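Local coordinates for dinoflagellate luciferase (Lingulodinium polyedrum, PDB 1VPR), which catalyses the oxidation of dinoflagellate luciferin by molecular oxygen with emission of blue light, this chain being the third of its three homologous luciferase domains, at residues A[129-137]-A[317-325]; A[231-239]-A[248-256]. One frame throughout, in Å; residues are numbered along the deposited sequence.

From the N terminus, the chain passes helix 120-126 and enters the loop that holds 129-137, the first half of contact 1. It then runs through strands 163-169, 206-212 and 215-219 to reach 231-239, and contact 2 forms within a few residues, when 248-256 pairs with it in the hairpin of strands 237-241 and 247-253. Strands as far as 297-307 follow before 317-325 returns to 129-137, so contact 1 closes a far longer loop and encloses contact 2. Their centres lie about 13 Å apart, and the two are joined directly: Asp321 OD2 is 2.7 Å from His236 ND1, probably a hydrogen bond, and Ala324 packs on Tyr237. The loop and helix 321-324 thereby meet the calycin-type barrel.

Contact 1 of 2, residues A[129-137]-A[317-325]; sequences FDYGDKTLK and LQSRDYTAL
Arg320 reaches the backbone of Tyr131, and its chain, bent at chi2 and chi3 (-60° and -51°), curls from CB to bring the guanidinium there. CD lies 3.7 Å from Lys134 NZ. NE donates to a water that also binds Lys134 O and Thr323 N, while Lys134 CG rests over one face of the guanidinium. CZ sits 3.3 Å from Tyr131 O, and at the tip NH1 (2.8 Å) and NH2 (3.0 Å) both donate to that oxygen, end-on and within 7° of the guanidinium plane. NH2 also donates to Thr323 OG1, whose hydroxyl in turn donates to Leu136 O at 2.8 Å; Thr323 CG2 meets the ring edge of Phe129. Tyr322 OH touches Lys137 CE, and a water links that hydroxyl to Thr135 O. A methionine in place of Arg320 would probably leave Tyr131 O without the two N-H groups that grip it and cost Asp353 a salt bridge. The cations Lys134 NZ and Arg320 NE stand 4.4 Å apart, a closeness that Asp345 and Asp347, salt-bridged to Lys134, and Asp353 are likely to offset. Carbonyl oxygens and acidic side chains thus gather round two cations, pinning an irregular loop to the start of helix 321-324.

Contact 2 of 2, residues A[231-239]-A[248-256]; sequences TWKSGHYFY and LLGVWVLPE
Trp252 lays its CD1 over one face of the Trp232 indole, 3.3 Å from Trp232 CE2, and its CB sits 4.0 Å from the centroid of the six-membered ring, a CH-pi contact. The two indoles are oblique, with planes at 42°, and one water accepts from both NE1 atoms. With chi1 at 42°, Trp232 holds CG between its backbone N and carbonyl carbon; Phe238 adopts the same position, and its ring takes Trp232 CD1 over the centre of one face. Phe238 CZ also reaches Trp252 CD1 at 3.7 Å, completing an aromatic cluster. Beyond Gly250, the backbone partner of Phe238 in an antiparallel hydrogen-bonded pair, Val251 CG2 points over the centre of the Tyr237 ring, 3.5 Å from its centroid. Ser234 OG accepts from Leu254 N (2.9 Å, 165° at the hydrogen) and Gly235 N donates to Trp252 O, so the two segments stay bonded through the turn that precedes strand 237-241. Tyr239 OH is hydrogen-bonded to Asn247 OD1. The hairpin of strands 237-241 and 247-253 is continued by strand 259-266, where Phe263 touches Val251 and Trp265 touches Tyr237, while Trp232 packs on strand 215-219 and Trp252 on Ile275 and Arg277 of strand 271-282.

Contact 1 of 2, residues A[129-137]-A[317-325]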
ATOM      1  N   PHE A 129      14.972 -14.564   3.547  1.00 20.04           N
ATOM      2  CA  PHE A 129      14.426 -14.657   4.895  1.00 19.53           C
ATOM      3  C   PHE A 129      12.939 -15.036   4.841  1.00 18.27           C
ATOM      4  O   PHE A 129      12.260 -14.723   3.865  1.00 17.29           O
ATOM      5  CB  PHE A 129      14.603 -13.304   5.586  1.00 19.16           C
ATOM      6  CG  PHE A 129      14.006 -13.223   6.966  1.00 19.07           C
ATOM      7  CD1 PHE A 129      12.920 -12.378   7.221  1.00 19.14           C
ATOM      8  CD2 PHE A 129      14.566 -13.935   8.030  1.00 19.70           C
ATOM      9  CE1 PHE A 129      12.409 -12.242   8.524  1.00 17.45           C
ATOM     10  CE2 PHE A 129      14.065 -13.804   9.331  1.00 18.38           C
ATOM     11  CZ  PHE A 129      12.981 -12.953   9.571  1.00 18.83           C
ATOM     12  N   ASP A 130      12.449 -15.738   5.864  1.00 18.27           N
ATOM     13  CA  ASP A 130      11.026 -16.125   5.931  1.00 16.68           C
ATOM     14  C   ASP A 130      10.282 -14.975   6.603  1.00 16.72           C
ATOM     15  O   ASP A 130      10.135 -14.957   7.838  1.00 18.12           O
ATOM     16  CB  ASP A 130      10.831 -17.391   6.771  1.00 17.51           C
ATOM     17  CG  ASP A 130       9.374 -17.854   6.816  1.00 19.93           C
ATOM     18  OD1 ASP A 130       9.131 -18.948   7.365  1.00 19.86           O
ATOM     19  OD2 ASP A 130       8.469 -17.133   6.316  1.00 23.30           O
ATOM     20  N   TYR A 131       9.823 -14.017   5.798  1.00 15.91           N
ATOM     21  CA  TYR A 131       9.117 -12.858   6.342  1.00 17.28           C
ATOM     22  C   TYR A 131       7.811 -13.211   7.031  1.00 16.36           C
ATOM     23  O   TYR A 131       7.329 -12.429   7.846  1.00 16.81           O
ATOM     24  CB  TYR A 131       8.852 -11.803   5.259  1.00 14.08           C
ATOM     25  CG  TYR A 131      10.110 -11.073   4.842  1.00 15.42           C
ATOM     26  CD1 TYR A 131      10.847 -11.502   3.736  1.00 12.69           C
ATOM     27  CD2 TYR A 131      10.609 -10.010   5.610  1.00 12.84           C
ATOM     28  CE1 TYR A 131      12.062 -10.893   3.399  1.00 16.65           C
ATOM     29  CE2 TYR A 131      11.822  -9.389   5.295  1.00 11.67           C
ATOM     30  CZ  TYR A 131      12.543  -9.839   4.190  1.00 14.23           C
ATOM     31  OH  TYR A 131      13.764  -9.276   3.897  1.00 19.22           O
ATOM     32  N   GLY A 132       7.246 -14.380   6.702  1.00 17.51           N
ATOM     33  CA  GLY A 132       6.000 -14.817   7.320  1.00 17.54           C
ATOM     34  C   GLY A 132       6.130 -15.440   8.714  1.00 18.45           C
ATOM     35  O   GLY A 132       5.127 -15.749   9.357  1.00 20.47           O
ATOM     36  N   ASP A 133       7.348 -15.619   9.201  1.00 18.48           N
ATOM     37  CA  ASP A 133       7.561 -16.235  10.513  1.00 18.90           C
ATOM     38  C   ASP A 133       7.697 -15.152  11.580  1.00 20.05           C
ATOM     39  O   ASP A 133       8.758 -14.514  11.707  1.00 19.26           O
ATOM     40  CB  ASP A 133       8.833 -17.107  10.472  1.00 19.23           C
ATOM     41  CG  ASP A 133       9.011 -17.976  11.724  1.00 21.75           C
ATOM     42  OD1 ASP A 133       8.434 -17.670  12.808  1.00 21.09           O
ATOM     43  OD2 ASP A 133       9.764 -18.976  11.612  1.00 21.16           O
ATOM     44  N   LYS A 134       6.628 -14.954  12.356  1.00 19.03           N
ATOM     45  CA  LYS A 134       6.607 -13.913  13.377  1.00 17.70           C
ATOM     46  C   LYS A 134       7.592 -14.131  14.507  1.00 18.62           C
ATOM     47  O   LYS A 134       7.912 -13.182  15.226  1.00 16.44           O
ATOM     48  CB  LYS A 134       5.180 -13.764  13.943  1.00 18.53           C
ATOM     49  CG  LYS A 134       4.141 -13.323  12.888  1.00 16.42           C
ATOM     50  CD  LYS A 134       2.691 -13.493  13.400  1.00 17.73           C
ATOM     51  CE  LYS A 134       2.441 -12.652  14.646  1.00 15.00           C
ATOM     52  NZ  LYS A 134       2.420 -11.203  14.325  1.00 15.72           N
ATOM     53  N   THR A 135       8.089 -15.363  14.658  1.00 18.44           N
ATOM     54  CA  THR A 135       9.046 -15.694  15.719  1.00 19.13           C
ATOM     55  C   THR A 135      10.515 -15.384  15.395  1.00 19.93           C
ATOM     56  O   THR A 135      11.395 -15.541  16.249  1.00 17.42           O
ATOM     57  CB  THR A 135       8.968 -17.193  16.097  1.00 21.65           C
ATOM     58  OG1 THR A 135       9.510 -17.999  15.030  1.00 21.47           O
ATOM     59  CG2 THR A 135       7.502 -17.590  16.328  1.00 19.28           C
ATOM     60  N   LEU A 136      10.792 -14.936  14.178  1.00 18.66           N
ATOM     61  CA  LEU A 136      12.180 -14.645  13.794  1.00 19.01           C
ATOM     62  C   LEU A 136      12.548 -13.168  13.847  1.00 19.49           C
ATOM     63  O   LEU A 136      11.745 -12.300  13.527  1.00 20.16           O
ATOM     64  CB  LEU A 136      12.446 -15.148  12.372  1.00 17.10           C
ATOM     65  CG  LEU A 136      12.210 -16.633  12.113  1.00 19.42           C
ATOM     66  CD1 LEU A 136      12.506 -16.947  10.643  1.00 20.59           C
ATOM     67  CD2 LEU A 136      13.092 -17.482  13.033  1.00 20.85           C
ATOM     68  N   LYS A 137      13.773 -12.883  14.254  1.00 19.82           N
ATOM     69  CA  LYS A 137      14.253 -11.516  14.271  1.00 19.83           C
ATOM     70  C   LYS A 137      14.779 -11.260  12.861  1.00 21.19           C
ATOM     71  O   LYS A 137      15.312 -12.178  12.220  1.00 20.25           O
ATOM     72  CB  LYS A 137      15.402 -11.372  15.255  1.00 22.52           C
ATOM     73  CG  LYS A 137      15.046 -11.676  16.682  1.00 24.56           C
ATOM     74  CD  LYS A 137      16.247 -11.436  17.551  1.00 28.08           C
ATOM     75  CE  LYS A 137      15.937 -11.755  19.000  1.00 30.79           C
ATOM     76  NZ  LYS A 137      17.194 -11.693  19.811  1.00 31.02           N
ATOM     77  N   LEU A 317      -6.392  -7.287  15.003  1.00 14.36           N
ATOM     78  CA  LEU A 317      -5.163  -6.488  15.067  1.00 13.88           C
ATOM     79  C   LEU A 317      -3.905  -7.354  15.143  1.00 12.72           C
ATOM     80  O   LEU A 317      -3.931  -8.451  15.691  1.00 12.56           O
ATOM     81  CB  LEU A 317      -5.225  -5.586  16.293  1.00 14.70           C
ATOM     82  CG  LEU A 317      -4.033  -4.682  16.615  1.00 16.51           C
ATOM     83  CD1 LEU A 317      -3.782  -3.696  15.464  1.00 15.15           C
ATOM     84  CD2 LEU A 317      -4.349  -3.933  17.937  1.00 18.59           C
ATOM     85  N   GLN A 318      -2.802  -6.834  14.606  1.00 12.30           N
ATOM     86  CA  GLN A 318      -1.519  -7.532  14.622  1.00 13.13           C
ATOM     87  C   GLN A 318      -0.431  -6.511  14.386  1.00 11.68           C
ATOM     88  O   GLN A 318      -0.705  -5.341  14.064  1.00 10.03           O
ATOM     89  CB  GLN A 318      -1.450  -8.568  13.482  1.00 11.99           C
ATOM     90  CG  GLN A 318      -1.595  -7.985  12.082  1.00 11.61           C
ATOM     91  CD  GLN A 318      -0.333  -7.328  11.558  1.00 13.80           C
ATOM     92  OE1 GLN A 318       0.752  -7.889  11.663  1.00 15.13           O
ATOM     93  NE2 GLN A 318      -0.474  -6.143  10.949  1.00 12.19           N
ATOM     94  N   SER A 319       0.806  -6.963  14.543  1.00 13.67           N
ATOM     95  CA  SER A 319       1.964  -6.124  14.263  1.00 12.78           C
ATOM     96  C   SER A 319       3.125  -7.071  14.063  1.00 12.05           C
ATOM     97  O   SER A 319       3.020  -8.277  14.323  1.00 12.62           O
ATOM     98  CB  SER A 319       2.251  -5.115  15.392  1.00 12.79           C
ATOM     99  OG  SER A 319       2.929  -5.685  16.499  1.00 15.08           O
ATOM    100  N   ARG A 320       4.221  -6.528  13.547  1.00 13.40           N
ATOM    101  CA  ARG A 320       5.431  -7.278  13.273  1.00 12.70           C
ATOM    102  C   ARG A 320       6.632  -6.569  13.906  1.00 14.82           C
ATOM    103  O   ARG A 320       7.742  -6.631  13.383  1.00 14.16           O
ATOM    104  CB  ARG A 320       5.629  -7.390  11.760  1.00 12.67           C
ATOM    105  CG  ARG A 320       4.507  -8.175  11.059  1.00 12.39           C
ATOM    106  CD  ARG A 320       4.417  -9.595  11.608  1.00 15.32           C
ATOM    107  NE  ARG A 320       5.731 -10.244  11.594  1.00 14.19           N
ATOM    108  CZ  ARG A 320       6.287 -10.797  10.516  1.00 16.36           C
ATOM    109  NH1 ARG A 320       5.646 -10.797   9.334  1.00 13.50           N
ATOM    110  NH2 ARG A 320       7.485 -11.362  10.621  1.00 13.92           N
ATOM    111  N   ASP A 321       6.388  -5.906  15.033  1.00 13.05           N
ATOM    112  CA  ASP A 321       7.418  -5.183  15.791  1.00 14.85           C
ATOM    113  C   ASP A 321       8.558  -6.090  16.283  1.00 15.08           C
ATOM    114  O   ASP A 321       9.700  -5.649  16.403  1.00 12.94           O
ATOM    115  CB  ASP A 321       6.750  -4.494  16.988  1.00 12.05           C
ATOM    116  CG  ASP A 321       5.708  -3.470  16.547  1.00 11.47           C
ATOM    117  OD1 ASP A 321       6.081  -2.549  15.789  1.00 11.86           O
ATOM    118  OD2 ASP A 321       4.520  -3.583  16.934  1.00 12.10           O
ATOM    119  N   TYR A 322       8.258  -7.343  16.597  1.00 14.17           N
ATOM    120  CA  TYR A 322       9.312  -8.249  17.059  1.00 16.18           C
ATOM    121  C   TYR A 322      10.335  -8.499  15.939  1.00 17.81           C
ATOM    122  O   TYR A 322      11.548  -8.317  16.123  1.00 19.11           O
ATOM    123  CB  TYR A 322       8.723  -9.590  17.502  1.00 16.48           C
ATOM    124  CG  TYR A 322       9.788 -10.552  17.974  1.00 15.91           C
ATOM    125  CD1 TYR A 322      10.435 -10.355  19.190  1.00 16.20           C
ATOM    126  CD2 TYR A 322      10.222 -11.594  17.155  1.00 17.45           C
ATOM    127  CE1 TYR A 322      11.505 -11.169  19.587  1.00 18.99           C
ATOM    128  CE2 TYR A 322      11.287 -12.413  17.531  1.00 21.05           C
ATOM    129  CZ  TYR A 322      11.926 -12.198  18.746  1.00 22.03           C
ATOM    130  OH  TYR A 322      12.975 -13.015  19.112  1.00 22.88           O
ATOM    131  N   THR A 323       9.843  -8.936  14.785  1.00 17.01           N
ATOM    132  CA  THR A 323      10.704  -9.203  13.634  1.00 15.40           C
ATOM    133  C   THR A 323      11.425  -7.942  13.167  1.00 16.75           C
ATOM    134  O   THR A 323      12.658  -7.895  13.102  1.00 14.76           O
ATOM    135  CB  THR A 323       9.890  -9.774  12.450  1.00 15.65           C
ATOM    136  OG1 THR A 323       9.336 -11.045  12.816  1.00 16.10           O
ATOM    137  CG2 THR A 323      10.785  -9.950  11.202  1.00 15.34           C
ATOM    138  N   ALA A 324      10.654  -6.897  12.874  1.00 15.97           N
ATOM    139  CA  ALA A 324      11.222  -5.655  12.381  1.00 15.80           C
ATOM    140  C   ALA A 324      12.255  -4.993  13.292  1.00 17.78           C
ATOM    141  O   ALA A 324      13.232  -4.429  12.790  1.00 15.40           O
ATOM    142  CB  ALA A 324      10.104  -4.668  12.055  1.00 17.30           C
ATOM    143  N   LEU A 325      12.037  -5.022  14.610  1.00 15.47           N
ATOM    144  CA  LEU A 325      12.987  -4.423  15.542  1.00 17.48           C
ATOM    145  C   LEU A 325      13.939  -5.493  16.113  1.00 19.02           C
ATOM    146  O   LEU A 325      14.722  -5.222  17.031  1.00 17.62           O
ATOM    147  CB  LEU A 325      12.235  -3.708  16.681  1.00 18.32           C
ATOM    148  CG  LEU A 325      11.204  -2.644  16.248  1.00 16.61           C
ATOM    149  CD1 LEU A 325      10.555  -2.025  17.503  1.00 17.04           C
ATOM    150  CD2 LEU A 325      11.912  -1.541  15.410  1.00 16.45           C
TER
HETATM  151  O   HOH W   1       1.295 -10.664  11.826  1.00 16.82           O
HETATM  152  O   HOH W   2       7.194 -10.293  14.242  1.00 17.96           O
HETATM  153  O   HOH W   3      13.884 -15.170  17.776  1.00 41.45           O

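Contact 2 of 2, residues A[231-239]-A[248-256]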
ATOM      1  N   THR A 231      -4.496  -4.922   8.813  1.00 15.66           N
ATOM      2  CA  THR A 231      -4.911  -4.108   9.955  1.00 17.03           C
ATOM      3  C   THR A 231      -3.626  -3.702  10.673  1.00 15.97           C
ATOM      4  O   THR A 231      -2.725  -4.526  10.866  1.00 16.13           O
ATOM      5  CB  THR A 231      -5.788  -4.910  10.950  1.00 17.79           C
ATOM      6  OG1 THR A 231      -7.036  -5.250  10.330  1.00 20.52           O
ATOM      7  CG2 THR A 231      -6.090  -4.085  12.184  1.00 17.51           C
ATOM      8  N   TRP A 232      -3.537  -2.441  11.076  1.00 14.13           N
ATOM      9  CA  TRP A 232      -2.349  -1.986  11.779  1.00 15.08           C
ATOM     10  C   TRP A 232      -2.705  -0.940  12.825  1.00 15.34           C
ATOM     11  O   TRP A 232      -3.843  -0.481  12.897  1.00 14.10           O
ATOM     12  CB  TRP A 232      -1.306  -1.425  10.778  1.00 14.10           C
ATOM     13  CG  TRP A 232      -1.844  -0.563   9.678  1.00 13.48           C
ATOM     14  CD1 TRP A 232      -1.974  -0.909   8.350  1.00 15.40           C
ATOM     15  CD2 TRP A 232      -2.376   0.770   9.791  1.00 15.19           C
ATOM     16  NE1 TRP A 232      -2.557   0.112   7.643  1.00 15.75           N
ATOM     17  CE2 TRP A 232      -2.819   1.154   8.498  1.00 15.91           C
ATOM     18  CE3 TRP A 232      -2.525   1.672  10.855  1.00 14.99           C
ATOM     19  CZ2 TRP A 232      -3.406   2.401   8.243  1.00 18.74           C
ATOM     20  CZ3 TRP A 232      -3.113   2.919  10.599  1.00 14.83           C
ATOM     21  CH2 TRP A 232      -3.546   3.267   9.305  1.00 16.74           C
ATOM     22  N   LYS A 233      -1.736  -0.580  13.658  1.00 14.77           N
ATOM     23  CA  LYS A 233      -1.977   0.434  14.677  1.00 14.33           C
ATOM     24  C   LYS A 233      -0.855   1.475  14.617  1.00 13.08           C
ATOM     25  O   LYS A 233       0.320   1.140  14.377  1.00 12.45           O
ATOM     26  CB  LYS A 233      -2.046  -0.201  16.080  1.00 13.26           C
ATOM     27  CG  LYS A 233      -2.222   0.833  17.222  1.00 14.41           C
ATOM     28  CD  LYS A 233      -2.384   0.145  18.597  1.00 14.94           C
ATOM     29  CE  LYS A 233      -2.562   1.191  19.692  1.00 13.80           C
ATOM     30  NZ  LYS A 233      -3.149   0.612  20.929  1.00 13.67           N
ATOM     31  N   SER A 234      -1.233   2.733  14.817  1.00 13.98           N
ATOM     32  CA  SER A 234      -0.290   3.849  14.814  1.00 13.28           C
ATOM     33  C   SER A 234       0.976   3.471  15.586  1.00 12.91           C
ATOM     34  O   SER A 234       0.901   3.042  16.729  1.00 15.34           O
ATOM     35  CB  SER A 234      -0.960   5.057  15.474  1.00 15.72           C
ATOM     36  OG  SER A 234      -0.125   6.194  15.481  1.00 16.19           O
ATOM     37  N   GLY A 235       2.133   3.605  14.942  1.00 14.31           N
ATOM     38  CA  GLY A 235       3.410   3.325  15.591  1.00 15.60           C
ATOM     39  C   GLY A 235       3.876   1.874  15.609  1.00 18.09           C
ATOM     40  O   GLY A 235       4.965   1.580  16.144  1.00 15.43           O
ATOM     41  N   HIS A 236       3.083   0.966  15.022  1.00 14.79           N
ATOM     42  CA  HIS A 236       3.442  -0.453  15.010  1.00 13.64           C
ATOM     43  C   HIS A 236       3.679  -0.996  13.613  1.00 13.03           C
ATOM     44  O   HIS A 236       2.972  -0.658  12.674  1.00 13.87           O
ATOM     45  CB  HIS A 236       2.351  -1.264  15.727  1.00 15.02           C
ATOM     46  CG  HIS A 236       2.257  -0.969  17.197  1.00 16.47           C
ATOM     47  ND1 HIS A 236       3.009  -1.641  18.138  1.00 16.64           N
ATOM     48  CD2 HIS A 236       1.540  -0.040  17.880  1.00 16.25           C
ATOM     49  CE1 HIS A 236       2.752  -1.145  19.339  1.00 17.42           C
ATOM     50  NE2 HIS A 236       1.865  -0.173  19.209  1.00 16.06           N
ATOM     51  N   TYR A 237       4.693  -1.846  13.488  1.00 10.98           N
ATOM     52  CA  TYR A 237       5.082  -2.425  12.206  1.00 11.97           C
ATOM     53  C   TYR A 237       4.095  -3.424  11.620  1.00 11.19           C
ATOM     54  O   TYR A 237       3.301  -4.051  12.322  1.00 12.05           O
ATOM     55  CB  TYR A 237       6.431  -3.160  12.341  1.00 11.96           C
ATOM     56  CG  TYR A 237       7.650  -2.348  11.961  1.00 14.70           C
ATOM     57  CD1 TYR A 237       8.394  -1.673  12.922  1.00 13.98           C
ATOM     58  CD2 TYR A 237       8.059  -2.270  10.640  1.00 13.00           C
ATOM     59  CE1 TYR A 237       9.522  -0.945  12.569  1.00 14.46           C
ATOM     60  CE2 TYR A 237       9.173  -1.546  10.277  1.00 15.88           C
ATOM     61  CZ  TYR A 237       9.897  -0.889  11.250  1.00 15.29           C
ATOM     62  OH  TYR A 237      10.993  -0.175  10.879  1.00 15.25           O
ATOM     63  N   PHE A 238       4.138  -3.548  10.306  1.00 12.21           N
ATOM     64  CA  PHE A 238       3.349  -4.553   9.638  1.00 13.54           C
ATOM     65  C   PHE A 238       4.134  -4.925   8.405  1.00 12.58           C
ATOM     66  O   PHE A 238       5.023  -4.200   7.954  1.00 14.20           O
ATOM     67  CB  PHE A 238       1.888  -4.111   9.356  1.00 12.27           C
ATOM     68  CG  PHE A 238       1.743  -2.913   8.459  1.00 13.39           C
ATOM     69  CD1 PHE A 238       1.374  -3.073   7.130  1.00 10.85           C
ATOM     70  CD2 PHE A 238       1.904  -1.627   8.964  1.00 10.44           C
ATOM     71  CE1 PHE A 238       1.157  -1.955   6.305  1.00 12.47           C
ATOM     72  CE2 PHE A 238       1.691  -0.517   8.164  1.00 10.21           C
ATOM     73  CZ  PHE A 238       1.311  -0.682   6.823  1.00 12.31           C
ATOM     74  N   TYR A 239       3.820  -6.083   7.875  1.00 14.82           N
ATOM     75  CA  TYR A 239       4.530  -6.626   6.742  1.00 12.71           C
ATOM     76  C   TYR A 239       3.667  -6.578   5.478  1.00 14.57           C
ATOM     77  O   TYR A 239       2.508  -7.000   5.498  1.00 13.94           O
ATOM     78  CB  TYR A 239       4.898  -8.069   7.090  1.00 14.56           C
ATOM     79  CG  TYR A 239       5.348  -8.917   5.918  1.00 15.25           C
ATOM     80  CD1 TYR A 239       6.335  -8.457   5.050  1.00 17.20           C
ATOM     81  CD2 TYR A 239       4.789 -10.182   5.685  1.00 15.15           C
ATOM     82  CE1 TYR A 239       6.776  -9.229   3.974  1.00 17.34           C
ATOM     83  CE2 TYR A 239       5.213 -10.964   4.606  1.00 17.28           C
ATOM     84  CZ  TYR A 239       6.216 -10.474   3.757  1.00 16.98           C
ATOM     85  OH  TYR A 239       6.702 -11.236   2.717  1.00 17.86           O
ATOM     86  N   LEU A 248       8.042  -5.540   2.109  1.00 15.92           N
ATOM     87  CA  LEU A 248       8.144  -4.283   2.849  1.00 14.44           C
ATOM     88  C   LEU A 248       7.789  -4.487   4.301  1.00 14.47           C
ATOM     89  O   LEU A 248       6.902  -5.277   4.633  1.00 14.44           O
ATOM     90  CB  LEU A 248       7.166  -3.217   2.307  1.00 12.61           C
ATOM     91  CG  LEU A 248       7.045  -2.926   0.816  1.00 16.06           C
ATOM     92  CD1 LEU A 248       5.970  -1.885   0.564  1.00 15.64           C
ATOM     93  CD2 LEU A 248       8.392  -2.439   0.291  1.00 10.23           C
ATOM     94  N   LEU A 249       8.499  -3.768   5.167  1.00 14.25           N
ATOM     95  CA  LEU A 249       8.202  -3.752   6.596  1.00 15.67           C
ATOM     96  C   LEU A 249       8.004  -2.257   6.847  1.00 15.68           C
ATOM     97  O   LEU A 249       8.935  -1.464   6.695  1.00 14.36           O
ATOM     98  CB  LEU A 249       9.360  -4.322   7.423  1.00 14.70           C
ATOM     99  CG  LEU A 249       9.390  -5.849   7.450  1.00 15.77           C
ATOM    100  CD1 LEU A 249      10.662  -6.312   8.115  1.00 17.71           C
ATOM    101  CD2 LEU A 249       8.189  -6.391   8.189  1.00 13.67           C
ATOM    102  N   GLY A 250       6.788  -1.855   7.204  1.00 15.46           N
ATOM    103  CA  GLY A 250       6.550  -0.436   7.392  1.00 13.84           C
ATOM    104  C   GLY A 250       5.679  -0.121   8.575  1.00 12.97           C
ATOM    105  O   GLY A 250       5.211  -1.026   9.257  1.00 10.90           O
ATOM    106  N   VAL A 251       5.437   1.168   8.783  1.00 12.77           N
ATOM    107  CA  VAL A 251       4.666   1.661   9.902  1.00 11.32           C
ATOM    108  C   VAL A 251       3.896   2.902   9.507  1.00 14.31           C
ATOM    109  O   VAL A 251       4.407   3.705   8.734  1.00 13.24           O
ATOM    110  CB  VAL A 251       5.621   2.110  11.078  1.00 14.00           C
ATOM    111  CG1 VAL A 251       4.824   2.873  12.120  1.00 12.25           C
ATOM    112  CG2 VAL A 251       6.315   0.906  11.717  1.00 10.44           C
ATOM    113  N   TRP A 252       2.675   3.058  10.023  1.00 11.03           N
ATOM    114  CA  TRP A 252       1.903   4.274   9.806  1.00 12.53           C
ATOM    115  C   TRP A 252       1.754   4.851  11.205  1.00 14.22           C
ATOM    116  O   TRP A 252       1.517   4.110  12.179  1.00 14.66           O
ATOM    117  CB  TRP A 252       0.459   4.028   9.315  1.00 13.37           C
ATOM    118  CG  TRP A 252       0.305   3.796   7.866  1.00 13.07           C
ATOM    119  CD1 TRP A 252      -0.137   2.660   7.270  1.00 14.98           C
ATOM    120  CD2 TRP A 252       0.543   4.736   6.816  1.00 13.02           C
ATOM    121  NE1 TRP A 252      -0.194   2.825   5.915  1.00 14.89           N
ATOM    122  CE2 TRP A 252       0.217   4.096   5.607  1.00 13.40           C
ATOM    123  CE3 TRP A 252       1.009   6.059   6.784  1.00 14.24           C
ATOM    124  CZ2 TRP A 252       0.327   4.730   4.365  1.00 13.89           C
ATOM    125  CZ3 TRP A 252       1.123   6.690   5.559  1.00 14.81           C
ATOM    126  CH2 TRP A 252       0.782   6.024   4.361  1.00 13.77           C
ATOM    127  N   VAL A 253       1.907   6.158  11.315  1.00 15.09           N
ATOM    128  CA  VAL A 253       1.700   6.844  12.587  1.00 15.49           C
ATOM    129  C   VAL A 253       0.546   7.809  12.289  1.00 13.51           C
ATOM    130  O   VAL A 253       0.461   8.363  11.192  1.00 13.93           O
ATOM    131  CB  VAL A 253       2.946   7.655  13.028  1.00 14.16           C
ATOM    132  CG1 VAL A 253       2.668   8.308  14.423  1.00 16.49           C
ATOM    133  CG2 VAL A 253       4.183   6.701  13.110  1.00 14.21           C
ATOM    134  N   LEU A 254      -0.342   7.994  13.251  1.00 14.11           N
ATOM    135  CA  LEU A 254      -1.493   8.888  13.087  1.00 14.65           C
ATOM    136  C   LEU A 254      -1.330   9.956  14.187  1.00 15.53           C
ATOM    137  O   LEU A 254      -2.012   9.941  15.202  1.00 15.55           O
ATOM    138  CB  LEU A 254      -2.795   8.087  13.281  1.00 15.53           C
ATOM    139  CG  LEU A 254      -3.359   7.230  12.127  1.00 18.48           C
ATOM    140  CD1 LEU A 254      -2.271   6.437  11.424  1.00 15.99           C
ATOM    141  CD2 LEU A 254      -4.414   6.292  12.689  1.00 14.95           C
ATOM    142  N   PRO A 255      -0.438  10.927  13.960  1.00 16.09           N
ATOM    143  CA  PRO A 255      -0.134  12.003  14.906  1.00 17.51           C
ATOM    144  C   PRO A 255      -1.076  13.188  14.894  1.00 18.67           C
ATOM    145  O   PRO A 255      -1.002  14.045  15.784  1.00 17.97           O
ATOM    146  CB  PRO A 255       1.250  12.422  14.452  1.00 16.76           C
ATOM    147  CG  PRO A 255       1.024  12.445  12.927  1.00 14.86           C
ATOM    148  CD  PRO A 255       0.305  11.130  12.699  1.00 15.75           C
ATOM    149  N   GLU A 256      -1.950  13.236  13.895  1.00 18.09           N
ATOM    150  CA  GLU A 256      -2.843  14.373  13.711  1.00 19.54           C
ATOM    151  C   GLU A 256      -4.209  13.882  13.331  1.00 18.03           C
ATOM    152  O   GLU A 256      -4.369  12.718  12.993  1.00 18.31           O
ATOM    153  CB  GLU A 256      -2.321  15.234  12.576  1.00 21.54           C
ATOM    154  CG  GLU A 256      -0.984  15.859  12.831  1.00 28.38           C
ATOM    155  CD  GLU A 256      -0.350  16.372  11.549  1.00 28.22           C
ATOM    156  OE1 GLU A 256      -1.088  16.745  10.615  1.00 31.36           O
ATOM    157  OE2 GLU A 256       0.893  16.406  11.482  1.00 30.93           O
TER
HETATM  158  O   HOH W   4      -2.243   0.872   4.507  1.00  1.13           O
HETATM  159  O   HOH W   5       1.205   1.061  11.610  1.00 11.16           O